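Local coordinates for protein formiminoglutamase (PDB 4MYK) that hydrolyses N-formimino-L-glutamate to L-glutamate and formamide as an arginase-like enzyme with two manganese ions, at residues 30-35 / 300-305; 42-45 / 49-52; 182-187 / 209-214; 280-285 / 290-295. The protein carries 1 engineered substitution. All coordinates share one frame; numbering follows the deposited sequence.

In the fold
The four contacts sit on one arginase-type alpha/beta domain built round a parallel sheet. Interaction 1 joins the first strand of the chain, 32-37, to the last helix, 290-306. The other three contacts lie between these segments along the chain, in the order 2, 3, 4. Interaction 4 uses the same helix, its centre about 18 Å from that of interaction 1. Interactions 2 and 4 touch: Cys43 N meets Glu281 OE2 at 3.0 Å, a probable hydrogen bond. Interaction 3 lies about 23 Å from interaction 2, centre to centre. Interactions 2 and 4 thus bring two loops together near the manganese site, while interaction 1 packs the last helix on the sheet away from it.

Interaction 1: residues 30-35 / 300-305; sequences ADIVII and YHFVLG
Ser68 O and Asn71 ND2 both hydrogen-bond to the hydroxyl of Tyr300, on the helix whose Phe302 and Val303, two and three residues on, meet Ile32. The touching side chains themselves are apolar. The CA atoms of Ile32 and Val303 come closest, at 8.5 Å, so side chains must fill the gap between strand and helix. Ile32 does this with its longer branch. Its CG1 stands opposite the carbonyl carbon (chi1 -64°), and the chain extends on to CD1, the atom that reaches the helix. CD1 approaches Phe302 at the ring edge, near the ring plane, 4.1 Å from CE2. The same methyl lies 4.2 Å from Val303 CG2. One methyl therefore meets two neighbouring helix residues. The side chains of Ile32 and Phe302 run antiparallel, each coming from its own segment. Inside the helix, Leu304 N bonds to Tyr300 O at 3.0 Å, and Gly305 N repeats the pattern with His301 O. All three touching residues are buried. Ile32 also packs on Leu83 of the adjacent strand and on Phe306 of the same helix, while the ring of Phe302 meets that of Phe114. The contact lies away from the metal site. It is a helix packed on a parallel sheet, the basic layering of the arginase/deacetylase alpha/beta fold, and here it joins the first strand to the last helix.

Interaction 2: residues 42-45 / 49-52; sequences GCVR and RAGA
A chi1 of 64° places Val44 CG1 between its own backbone N and carbonyl carbon, which leaves CG2 opposite the N, facing the backbone of Arg49 and Ala50. CG2 makes the contact. It lies over the face of the peptide that joins these two residues, 3.5 Å from Ala50 N and 3.6 Å from Arg49 C. Val44 CB adds a looser approach, 3.8 Å from Arg49 O. A wider apolar contact runs from CG2 to Ala50 CB, at 4.5 Å. The side chains of Arg49 and Ala50 start away from the valine, so what Val44 meets is mainly main chain. The CA atoms of Val44 and Arg49 are only 4.9 Å apart. The chain doubles back within five residues, and Val44 itself lies in a type I beta turn from Gly42 to Arg45. The contact is at the surface. Both segments have partners elsewhere in the chain. Cys43 forms a disulfide with Cys250. On the other segment, Ala50 O accepts a hydrogen bond from Asn283 ND2. The Val44 side chain is about 8 Å from that of the manganese ligand Asn122 and about 11 Å from a bound manganese ion. This is a folded loop between strand 32-37 and helix 55-63, near the metal site of the arginase fold.

Interaction 3: residues 182-187 / 209-214; sequences EFACQG and SEVRKK
Val211 sets one methyl against the flat of the Phe183 ring, and the valine side chain lies roughly perpendicular to that of the phenylalanine. The methyl is CG2, which stands 3.4 Å above the ring plane, shifted toward the rim. It is 3.7 Å from the ring centroid and 23° off the ring normal, a CH-pi contact over the face. Its nearest ring atom is CZ, at 3.5 Å. The second methyl, CG1, is on the same side of the ring but reaches past the rim at the CE1-CZ edge, 3.7 Å from both atoms. The phenylalanine gets there through chi1 -164°, with CG opposite its backbone N, so the ring reaches toward the helix although its CB leaves the backbone obliquely. Strand 180-185 pairs in parallel with strand 204-207, and helix 192-200 connects them in a beta-alpha-beta unit of the arginase fold. Helix 208-214 follows directly and brings Val211 back against the earlier strand. Ala184 adds to the contact: its CB is 4.4 Å from Val211 CG2, and its N is 4.0 Å from the same methyl. The chain turns a corner at this alanine, which has a positive phi of 68°. The Phe183 ring also packs on Ala219, Leu220 and Ala223 of helix 216-227. Along the helix, Lys214 NZ and Glu210 OE2 form a long salt bridge at 3.6 Å, and Lys214 has a second partner in Asp222. Toward the assembly, Glu73 of the third subunit hydrogen-bonds both Ser209 OG and Gly187 N.

Interaction 4: residues 280-285 / 290-295; sequences SELNPL and RSPRVA
Leu282 lies on an irregular loop that runs past the first turns of helix 290-306, and its CA comes nearest to that of Pro292, at 7.2 Å. The helix is regular here: Ala295 N bonds to Ser291 O at 3.1 Å, and Val294 N reaches Arg290 O. Between the segments, Leu282 does nearly all the work. Its CG stands opposite the backbone N (chi1 -174°), which sends the forked end toward the helix. The two branches divide the surface. CD1 sits by Ser291, 3.9 Å from its O and 4.2 Å from its CB. The same methyl packs more loosely on the proline ring, with Leu282 CD1 4.5 Å from Pro292 CD. CD2 meets the next turn, 3.9 Å from Ala295 CB, and also approaches Pro292 CA at 4.2 Å. The leucine therefore spans one helical turn, from Ser291 to Ala295. The serine hydroxyl is occupied elsewhere, as Ser291 OG bonds to Glu287 OE1 and Gly247 N. All four touching residues are buried, and the Leu282 side chain is about 8 Å from that of the manganese ligand Asp236. The loop follows strand 274-280, a central strand of the parallel sheet, and leads into the helix. Helix 55-63 packs beside them, with Ala58 against both Pro284 and Pro292 and Phe62 against Pro292.

Interaction 1: residues 30-35 / 300-305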
loop_
_atom_site.group_PDB
_atom_site.type_symbol
_atom_site.label_atom_id
_atom_site.label_comp_id
_atom_site.label_asym_id
_atom_site.label_seq_id
_atom_site.Cartn_x
_atom_site.Cartn_y
_atom_site.Cartn_z
ATOM N N ALA A 30 37.163 3.991 -6.250
ATOM C CA ALA A 30 35.767 3.570 -6.214
ATOM C C ALA A 30 35.087 3.707 -7.578
ATOM O O ALA A 30 35.246 4.721 -8.268
ATOM C CB ALA A 30 35.005 4.363 -5.169
ATOM N N ASP A 31 34.329 2.680 -7.956
ATOM C CA ASP A 31 33.519 2.711 -9.171
ATOM C C ASP A 31 32.363 3.687 -8.984
ATOM O O ASP A 31 31.978 4.409 -9.907
ATOM C CB ASP A 31 32.972 1.320 -9.476
ATOM C CG ASP A 31 34.070 0.284 -9.646
ATOM O OD1 ASP A 31 34.806 0.370 -10.648
ATOM O OD2 ASP A 31 34.184 -0.626 -8.794
ATOM N N ILE A 32 31.822 3.706 -7.773
ATOM C CA ILE A 32 30.669 4.533 -7.472
ATOM C C ILE A 32 30.988 5.403 -6.277
ATOM O O ILE A 32 31.521 4.916 -5.269
ATOM C CB ILE A 32 29.417 3.667 -7.160
ATOM C CG1 ILE A 32 29.010 2.844 -8.392
ATOM C CG2 ILE A 32 28.253 4.538 -6.646
ATOM C CD1 ILE A 32 28.151 1.633 -8.069
ATOM N N VAL A 33 30.664 6.688 -6.391
ATOM C CA VAL A 33 30.879 7.617 -5.286
ATOM C C VAL A 33 29.583 8.280 -4.784
ATOM O O VAL A 33 28.845 8.892 -5.555
ATOM C CB VAL A 33 31.993 8.643 -5.626
ATOM C CG1 VAL A 33 32.097 9.726 -4.556
ATOM C CG2 VAL A 33 33.330 7.910 -5.785
ATOM N N ILE A 34 29.323 8.114 -3.484
ATOM C CA ILE A 34 28.154 8.672 -2.802
ATOM C C ILE A 34 28.443 10.058 -2.210
ATOM O O ILE A 34 29.399 10.246 -1.457
ATOM C CB ILE A 34 27.671 7.750 -1.653
ATOM C CG1 ILE A 34 27.302 6.364 -2.177
ATOM C CG2 ILE A 34 26.497 8.370 -0.924
ATOM C CD1 ILE A 34 27.186 5.327 -1.082
ATOM N N ILE A 35 27.597 11.021 -2.559
ATOM C CA ILE A 35 27.749 12.400 -2.113
ATOM C C ILE A 35 26.453 12.830 -1.446
ATOM O O ILE A 35 25.383 12.670 -2.016
ATOM C CB ILE A 35 28.054 13.351 -3.315
ATOM C CG1 ILE A 35 29.375 12.959 -3.993
ATOM C CG2 ILE A 35 28.086 14.809 -2.866
ATOM C CD1 ILE A 35 29.471 13.356 -5.469
ATOM N N TYR A 300 20.612 0.114 -3.865
ATOM C CA TYR A 300 21.051 -1.269 -3.897
ATOM C C TYR A 300 20.791 -1.922 -5.260
ATOM O O TYR A 300 21.667 -2.571 -5.822
ATOM C CB TYR A 300 20.350 -2.053 -2.782
ATOM C CG TYR A 300 20.485 -3.552 -2.911
ATOM C CD1 TYR A 300 21.708 -4.176 -2.705
ATOM C CD2 TYR A 300 19.396 -4.341 -3.243
ATOM C CE1 TYR A 300 21.845 -5.544 -2.830
ATOM C CE2 TYR A 300 19.522 -5.710 -3.379
ATOM C CZ TYR A 300 20.753 -6.307 -3.168
ATOM O OH TYR A 300 20.895 -7.673 -3.293
ATOM N N HIS A 301 19.585 -1.744 -5.787
ATOM C CA HIS A 301 19.215 -2.324 -7.071
ATOM C C HIS A 301 20.012 -1.659 -8.177
ATOM O O HIS A 301 20.462 -2.324 -9.113
ATOM C CB HIS A 301 17.707 -2.183 -7.323
ATOM C CG HIS A 301 16.884 -3.242 -6.653
ATOM N ND1 HIS A 301 16.494 -3.161 -5.333
ATOM C CD2 HIS A 301 16.393 -4.418 -7.116
ATOM C CE1 HIS A 301 15.796 -4.239 -5.013
ATOM N NE2 HIS A 301 15.722 -5.018 -6.077
ATOM N N PHE A 302 20.191 -0.344 -8.073
ATOM C CA PHE A 302 21.031 0.343 -9.035
ATOM C C PHE A 302 22.414 -0.304 -9.049
ATOM O O PHE A 302 22.944 -0.625 -10.110
ATOM C CB PHE A 302 21.191 1.840 -8.741
ATOM C CG PHE A 302 22.309 2.452 -9.529
ATOM C CD1 PHE A 302 22.101 2.870 -10.836
ATOM C CD2 PHE A 302 23.592 2.510 -9.007
ATOM C CE1 PHE A 302 23.140 3.374 -11.595
ATOM C CE2 PHE A 302 24.631 3.015 -9.752
ATOM C CZ PHE A 302 24.406 3.448 -11.049
ATOM N N VAL A 303 22.990 -0.467 -7.859
ATOM C CA VAL A 303 24.315 -1.045 -7.693
ATOM C C VAL A 303 24.429 -2.437 -8.330
ATOM O O VAL A 303 25.422 -2.739 -8.997
ATOM C CB VAL A 303 24.694 -1.122 -6.210
ATOM C CG1 VAL A 303 25.904 -2.034 -6.009
ATOM C CG2 VAL A 303 24.955 0.276 -5.659
ATOM N N LEU A 304 23.415 -3.275 -8.128
ATOM C CA LEU A 304 23.354 -4.582 -8.773
ATOM C C LEU A 304 23.337 -4.469 -10.296
ATOM O O LEU A 304 24.010 -5.229 -10.987
ATOM C CB LEU A 304 22.111 -5.338 -8.322
ATOM C CG LEU A 304 22.132 -5.954 -6.928
ATOM C CD1 LEU A 304 20.852 -6.720 -6.699
ATOM C CD2 LEU A 304 23.325 -6.868 -6.775
ATOM N N GLY A 305 22.546 -3.535 -10.817
ATOM C CA GLY A 305 22.459 -3.327 -12.247
ATOM C C GLY A 305 23.807 -2.906 -12.791
ATOM O O GLY A 305 24.238 -3.352 -13.858
#

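Interaction 2: residues 42-45 / 49-52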
loop_
_atom_site.group_PDB
_atom_site.type_symbol
_atom_site.label_atom_id
_atom_site.label_comp_id
_atom_site.label_asym_id
_atom_site.label_seq_id
_atom_site.Cartn_x
_atom_site.Cartn_y
_atom_site.Cartn_z
ATOM N N GLY A 42 13.309 22.428 -2.227
ATOM C CA GLY A 42 12.672 21.677 -3.288
ATOM C C GLY A 42 11.175 21.750 -3.081
ATOM O O GLY A 42 10.597 22.831 -3.064
ATOM N N CYS A 43 10.548 20.596 -2.887
ATOM C CA CYS A 43 9.092 20.523 -2.777
ATOM C C CYS A 43 8.533 21.111 -1.471
ATOM O O CYS A 43 7.331 21.390 -1.371
ATOM C CB CYS A 43 8.605 19.083 -2.977
ATOM S SG CYS A 43 6.896 18.984 -3.494
ATOM N N VAL A 44 9.399 21.296 -0.473
ATOM C CA VAL A 44 9.010 22.034 0.737
ATOM C C VAL A 44 8.469 23.414 0.349
ATOM O O VAL A 44 7.666 24.011 1.068
ATOM C CB VAL A 44 10.183 22.184 1.746
ATOM C CG1 VAL A 44 11.307 23.016 1.155
ATOM C CG2 VAL A 44 9.689 22.808 3.042
ATOM N N ARG A 45 8.917 23.904 -0.803
ATOM C CA ARG A 45 8.459 25.173 -1.343
ATOM C C ARG A 45 7.005 25.070 -1.808
ATOM O O ARG A 45 6.184 25.941 -1.508
ATOM C CB ARG A 45 9.365 25.593 -2.502
ATOM C CG ARG A 45 8.630 25.979 -3.779
ATOM C CD ARG A 45 9.324 25.399 -5.015
ATOM N NE ARG A 45 9.478 26.386 -6.087
ATOM C CZ ARG A 45 10.221 26.205 -7.178
ATOM N NH1 ARG A 45 10.883 25.069 -7.361
ATOM N NH2 ARG A 45 10.302 27.165 -8.089
ATOM N N ARG A 49 6.790 19.551 3.463
ATOM C CA ARG A 49 7.270 19.835 4.804
ATOM C C ARG A 49 8.785 19.845 4.809
ATOM O O ARG A 49 9.412 19.207 3.957
ATOM C CB ARG A 49 6.765 18.777 5.784
ATOM C CG ARG A 49 5.243 18.681 5.887
ATOM C CD ARG A 49 4.872 17.727 7.001
ATOM N NE ARG A 49 5.900 17.760 8.038
ATOM C CZ ARG A 49 6.085 16.817 8.956
ATOM N NH1 ARG A 49 5.302 15.740 8.981
ATOM N NH2 ARG A 49 7.060 16.955 9.847
ATOM N N ALA A 50 9.357 20.575 5.771
ATOM C CA ALA A 50 10.796 20.561 6.041
ATOM C C ALA A 50 11.280 19.185 6.495
ATOM O O ALA A 50 10.513 18.404 7.039
ATOM C CB ALA A 50 11.142 21.605 7.111
ATOM N N GLY A 51 12.562 18.900 6.282
ATOM C CA GLY A 51 13.145 17.653 6.757
ATOM C C GLY A 51 14.011 16.860 5.786
ATOM O O GLY A 51 14.710 15.935 6.205
ATOM N N ALA A 52 13.966 17.213 4.502
ATOM C CA ALA A 52 14.730 16.488 3.487
ATOM C C ALA A 52 16.238 16.573 3.720
ATOM O O ALA A 52 17.009 15.731 3.253
ATOM C CB ALA A 52 14.378 16.984 2.089
#

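Interaction 3: residues 182-187 / 209-214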
loop_
_atom_site.group_PDB
_atom_site.type_symbol
_atom_site.label_atom_id
_atom_site.label_comp_id
_atom_site.label_asym_id
_atom_site.label_seq_id
_atom_site.Cartn_x
_atom_site.Cartn_y
_atom_site.Cartn_z
ATOM N N GLU A 182 10.156 13.893 -18.592
ATOM C CA GLU A 182 9.465 13.921 -17.313
ATOM C C GLU A 182 8.798 12.567 -17.184
ATOM O O GLU A 182 7.955 12.211 -18.001
ATOM C CB GLU A 182 8.402 15.018 -17.296
ATOM C CG GLU A 182 8.944 16.432 -17.478
ATOM C CD GLU A 182 9.442 17.058 -16.182
ATOM O OE1 GLU A 182 9.774 16.325 -15.233
ATOM O OE2 GLU A 182 9.505 18.304 -16.114
ATOM N N PHE A 183 9.192 11.808 -16.171
ATOM C CA PHE A 183 8.769 10.423 -16.054
ATOM C C PHE A 183 7.881 10.179 -14.842
ATOM O O PHE A 183 8.262 10.488 -13.717
ATOM C CB PHE A 183 9.991 9.519 -15.979
ATOM C CG PHE A 183 9.685 8.084 -16.234
ATOM C CD1 PHE A 183 9.313 7.242 -15.191
ATOM C CD2 PHE A 183 9.752 7.571 -17.518
ATOM C CE1 PHE A 183 9.018 5.917 -15.424
ATOM C CE2 PHE A 183 9.460 6.241 -17.760
ATOM C CZ PHE A 183 9.097 5.411 -16.714
ATOM N N ALA A 184 6.696 9.627 -15.091
ATOM C CA ALA A 184 5.730 9.309 -14.037
ATOM C C ALA A 184 5.165 10.558 -13.381
ATOM O O ALA A 184 4.828 10.551 -12.200
ATOM C CB ALA A 184 6.350 8.403 -12.988
ATOM N N CYS A 185 5.075 11.634 -14.148
ATOM C CA CYS A 185 4.418 12.838 -13.676
ATOM C C CYS A 185 2.895 12.631 -13.624
ATOM O O CYS A 185 2.344 11.790 -14.341
ATOM C CB CYS A 185 4.800 14.036 -14.553
ATOM S SG CYS A 185 4.684 13.716 -16.322
ATOM N N GLN A 186 2.232 13.402 -12.766
ATOM C CA GLN A 186 0.810 13.223 -12.487
ATOM C C GLN A 186 -0.031 14.441 -12.925
ATOM O O GLN A 186 0.200 15.548 -12.447
ATOM C CB GLN A 186 0.612 12.897 -11.002
ATOM C CG GLN A 186 1.218 11.557 -10.643
ATOM C CD GLN A 186 0.954 11.139 -9.213
ATOM O OE1 GLN A 186 -0.026 11.551 -8.603
ATOM N NE2 GLN A 186 1.832 10.312 -8.670
ATOM N N GLY A 187 -0.992 14.228 -13.829
ATOM C CA GLY A 187 -1.805 15.309 -14.372
ATOM C C GLY A 187 -2.604 16.134 -13.365
ATOM O O GLY A 187 -3.012 17.260 -13.650
ATOM N N SER A 209 0.068 7.182 -15.677
ATOM C CA SER A 209 -0.873 6.256 -16.294
ATOM C C SER A 209 -0.268 5.489 -17.475
ATOM O O SER A 209 -0.561 4.315 -17.682
ATOM C CB SER A 209 -2.162 6.985 -16.707
ATOM O OG SER A 209 -1.901 8.038 -17.613
ATOM N N GLU A 210 0.593 6.146 -18.236
ATOM C CA GLU A 210 1.216 5.499 -19.385
ATOM C C GLU A 210 2.406 4.619 -18.979
ATOM O O GLU A 210 2.598 3.530 -19.535
ATOM C CB GLU A 210 1.590 6.536 -20.449
ATOM C CG GLU A 210 3.053 6.865 -20.551
ATOM C CD GLU A 210 3.335 7.850 -21.680
ATOM O OE1 GLU A 210 2.662 8.917 -21.732
ATOM O OE2 GLU A 210 4.226 7.549 -22.512
ATOM N N VAL A 211 3.184 5.072 -17.997
ATOM C CA VAL A 211 4.235 4.229 -17.414
ATOM C C VAL A 211 3.615 2.919 -16.902
ATOM O O VAL A 211 4.117 1.822 -17.147
ATOM C CB VAL A 211 4.964 4.944 -16.245
ATOM C CG1 VAL A 211 5.899 3.991 -15.514
ATOM C CG2 VAL A 211 5.723 6.165 -16.740
ATOM N N ARG A 212 2.504 3.058 -16.186
ATOM C CA ARG A 212 1.803 1.922 -15.625
ATOM C C ARG A 212 1.200 1.073 -16.740
ATOM O O ARG A 212 1.179 -0.153 -16.639
ATOM C CB ARG A 212 0.719 2.394 -14.664
ATOM C CG ARG A 212 1.223 3.241 -13.504
ATOM C CD ARG A 212 0.431 2.891 -12.266
ATOM N NE ARG A 212 0.517 1.450 -12.076
ATOM C CZ ARG A 212 1.344 0.861 -11.217
ATOM N NH1 ARG A 212 2.120 1.607 -10.420
ATOM N NH2 ARG A 212 1.368 -0.473 -11.138
ATOM N N LYS A 213 0.731 1.731 -17.800
ATOM C CA LYS A 213 0.162 1.048 -18.955
ATOM C C LYS A 213 1.185 0.134 -19.630
ATOM O O LYS A 213 0.879 -1.026 -19.932
ATOM C CB LYS A 213 -0.360 2.069 -19.964
ATOM C CG LYS A 213 -1.496 1.591 -20.852
ATOM C CD LYS A 213 -1.649 2.543 -22.039
ATOM C CE LYS A 213 -1.470 4.017 -21.618
ATOM N NZ LYS A 213 -0.826 4.904 -22.652
ATOM N N LYS A 214 2.395 0.654 -19.845
ATOM C CA LYS A 214 3.469 -0.086 -20.525
ATOM C C LYS A 214 4.251 -1.042 -19.635
ATOM O O LYS A 214 4.855 -1.983 -20.123
ATOM C CB LYS A 214 4.481 0.871 -21.145
ATOM C CG LYS A 214 3.917 1.885 -22.106
ATOM C CD LYS A 214 5.058 2.612 -22.794
ATOM C CE LYS A 214 4.598 3.896 -23.446
ATOM N NZ LYS A 214 5.767 4.624 -24.015
#

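Interaction 4: residues 280-285 / 290-295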
loop_
_atom_site.group_PDB
_atom_site.type_symbol
_atom_site.label_atom_id
_atom_site.label_comp_id
_atom_site.label_asym_id
_atom_site.label_seq_id
_atom_site.Cartn_x
_atom_site.Cartn_y
_atom_site.Cartn_z
ATOM N N SER A 280 16.060 12.393 -4.699
ATOM C CA SER A 280 15.596 13.607 -4.031
ATOM C C SER A 280 14.374 13.391 -3.168
ATOM O O SER A 280 13.594 12.484 -3.421
ATOM C CB SER A 280 15.258 14.685 -5.069
ATOM O OG SER A 280 16.425 15.283 -5.584
ATOM N N GLU A 281 14.230 14.249 -2.153
ATOM C CA GLU A 281 12.988 14.421 -1.388
ATOM C C GLU A 281 12.765 13.447 -0.213
ATOM O O GLU A 281 11.709 13.462 0.416
ATOM C CB GLU A 281 11.768 14.492 -2.325
ATOM C CG GLU A 281 11.779 15.713 -3.271
ATOM C CD GLU A 281 11.655 17.021 -2.512
ATOM O OE1 GLU A 281 11.054 17.001 -1.418
ATOM O OE2 GLU A 281 12.149 18.060 -3.003
ATOM N N LEU A 282 13.770 12.631 0.096
ATOM C CA LEU A 282 13.699 11.757 1.268
ATOM C C LEU A 282 13.636 12.606 2.534
ATOM O O LEU A 282 14.509 13.442 2.773
ATOM C CB LEU A 282 14.891 10.788 1.336
ATOM C CG LEU A 282 14.808 9.745 2.456
ATOM C CD1 LEU A 282 13.633 8.834 2.204
ATOM C CD2 LEU A 282 16.086 8.929 2.572
ATOM N N ASN A 283 12.606 12.371 3.344
ATOM C CA ASN A 283 12.281 13.241 4.466
ATOM C C ASN A 283 11.886 12.452 5.737
ATOM O O ASN A 283 10.713 12.089 5.925
ATOM C CB ASN A 283 11.169 14.193 4.036
ATOM C CG ASN A 283 10.906 15.262 5.045
ATOM O OD1 ASN A 283 11.130 15.070 6.245
ATOM N ND2 ASN A 283 10.415 16.402 4.577
ATOM N N PRO A 284 12.878 12.173 6.606
ATOM C CA PRO A 284 12.706 11.294 7.774
ATOM C C PRO A 284 11.856 11.914 8.871
ATOM O O PRO A 284 11.416 11.194 9.769
ATOM C CB PRO A 284 14.139 11.078 8.270
ATOM C CG PRO A 284 15.004 11.388 7.074
ATOM C CD PRO A 284 14.295 12.496 6.365
ATOM N N LEU A 285 11.635 13.226 8.800
ATOM C CA LEU A 285 10.713 13.889 9.726
ATOM C C LEU A 285 9.283 13.522 9.374
ATOM O O LEU A 285 8.416 13.511 10.242
ATOM C CB LEU A 285 10.851 15.405 9.684
ATOM C CG LEU A 285 12.263 15.981 9.710
ATOM C CD1 LEU A 285 12.213 17.457 10.099
ATOM C CD2 LEU A 285 13.120 15.176 10.663
ATOM N N ARG A 290 10.541 3.174 7.334
ATOM C CA ARG A 290 10.168 2.435 6.136
ATOM C C ARG A 290 10.712 3.074 4.867
ATOM O O ARG A 290 11.129 2.385 3.917
ATOM C CB ARG A 290 8.646 2.344 6.037
ATOM C CG ARG A 290 7.975 1.521 7.134
ATOM C CD ARG A 290 6.449 1.524 6.991
ATOM N NE ARG A 290 5.981 0.960 5.723
ATOM C CZ ARG A 290 5.140 1.568 4.878
ATOM N NH1 ARG A 290 4.649 2.771 5.146
ATOM N NH2 ARG A 290 4.781 0.967 3.753
ATOM N N SER A 291 10.689 4.401 4.847
ATOM C CA SER A 291 11.009 5.147 3.636
ATOM C C SER A 291 12.514 5.176 3.326
ATOM O O SER A 291 12.919 4.996 2.182
ATOM C CB SER A 291 10.395 6.545 3.717
ATOM O OG SER A 291 9.004 6.437 3.980
ATOM N N PRO A 292 13.346 5.397 4.351
ATOM C CA PRO A 292 14.800 5.270 4.175
ATOM C C PRO A 292 15.248 3.877 3.723
ATOM O O PRO A 292 16.192 3.761 2.947
ATOM C CB PRO A 292 15.337 5.593 5.568
ATOM C CG PRO A 292 14.319 6.559 6.118
ATOM C CD PRO A 292 13.001 6.042 5.632
ATOM N N ARG A 293 14.581 2.834 4.197
ATOM C CA ARG A 293 14.872 1.484 3.719
ATOM C C ARG A 293 14.615 1.381 2.221
ATOM O O ARG A 293 15.414 0.825 1.481
ATOM C CB ARG A 293 14.066 0.428 4.485
ATOM C CG ARG A 293 14.420 0.333 5.966
ATOM C CD ARG A 293 13.754 -0.860 6.641
ATOM N NE ARG A 293 14.155 -2.130 6.032
ATOM C CZ ARG A 293 14.948 -3.023 6.615
ATOM N NH1 ARG A 293 15.430 -2.795 7.828
ATOM N NH2 ARG A 293 15.259 -4.146 5.987
ATOM N N VAL A 294 13.493 1.926 1.767
ATOM C CA VAL A 294 13.189 1.885 0.339
ATOM C C VAL A 294 14.278 2.585 -0.473
ATOM O O VAL A 294 14.699 2.083 -1.521
ATOM C CB VAL A 294 11.822 2.499 0.024
ATOM C CG1 VAL A 294 11.638 2.659 -1.488
ATOM C CG2 VAL A 294 10.715 1.645 0.646
ATOM N N ALA A 295 14.733 3.733 0.029
ATOM C CA ALA A 295 15.724 4.560 -0.656
ATOM C C ALA A 295 17.039 3.806 -0.807
ATOM O O ALA A 295 17.643 3.809 -1.883
ATOM C CB ALA A 295 15.936 5.872 0.094
#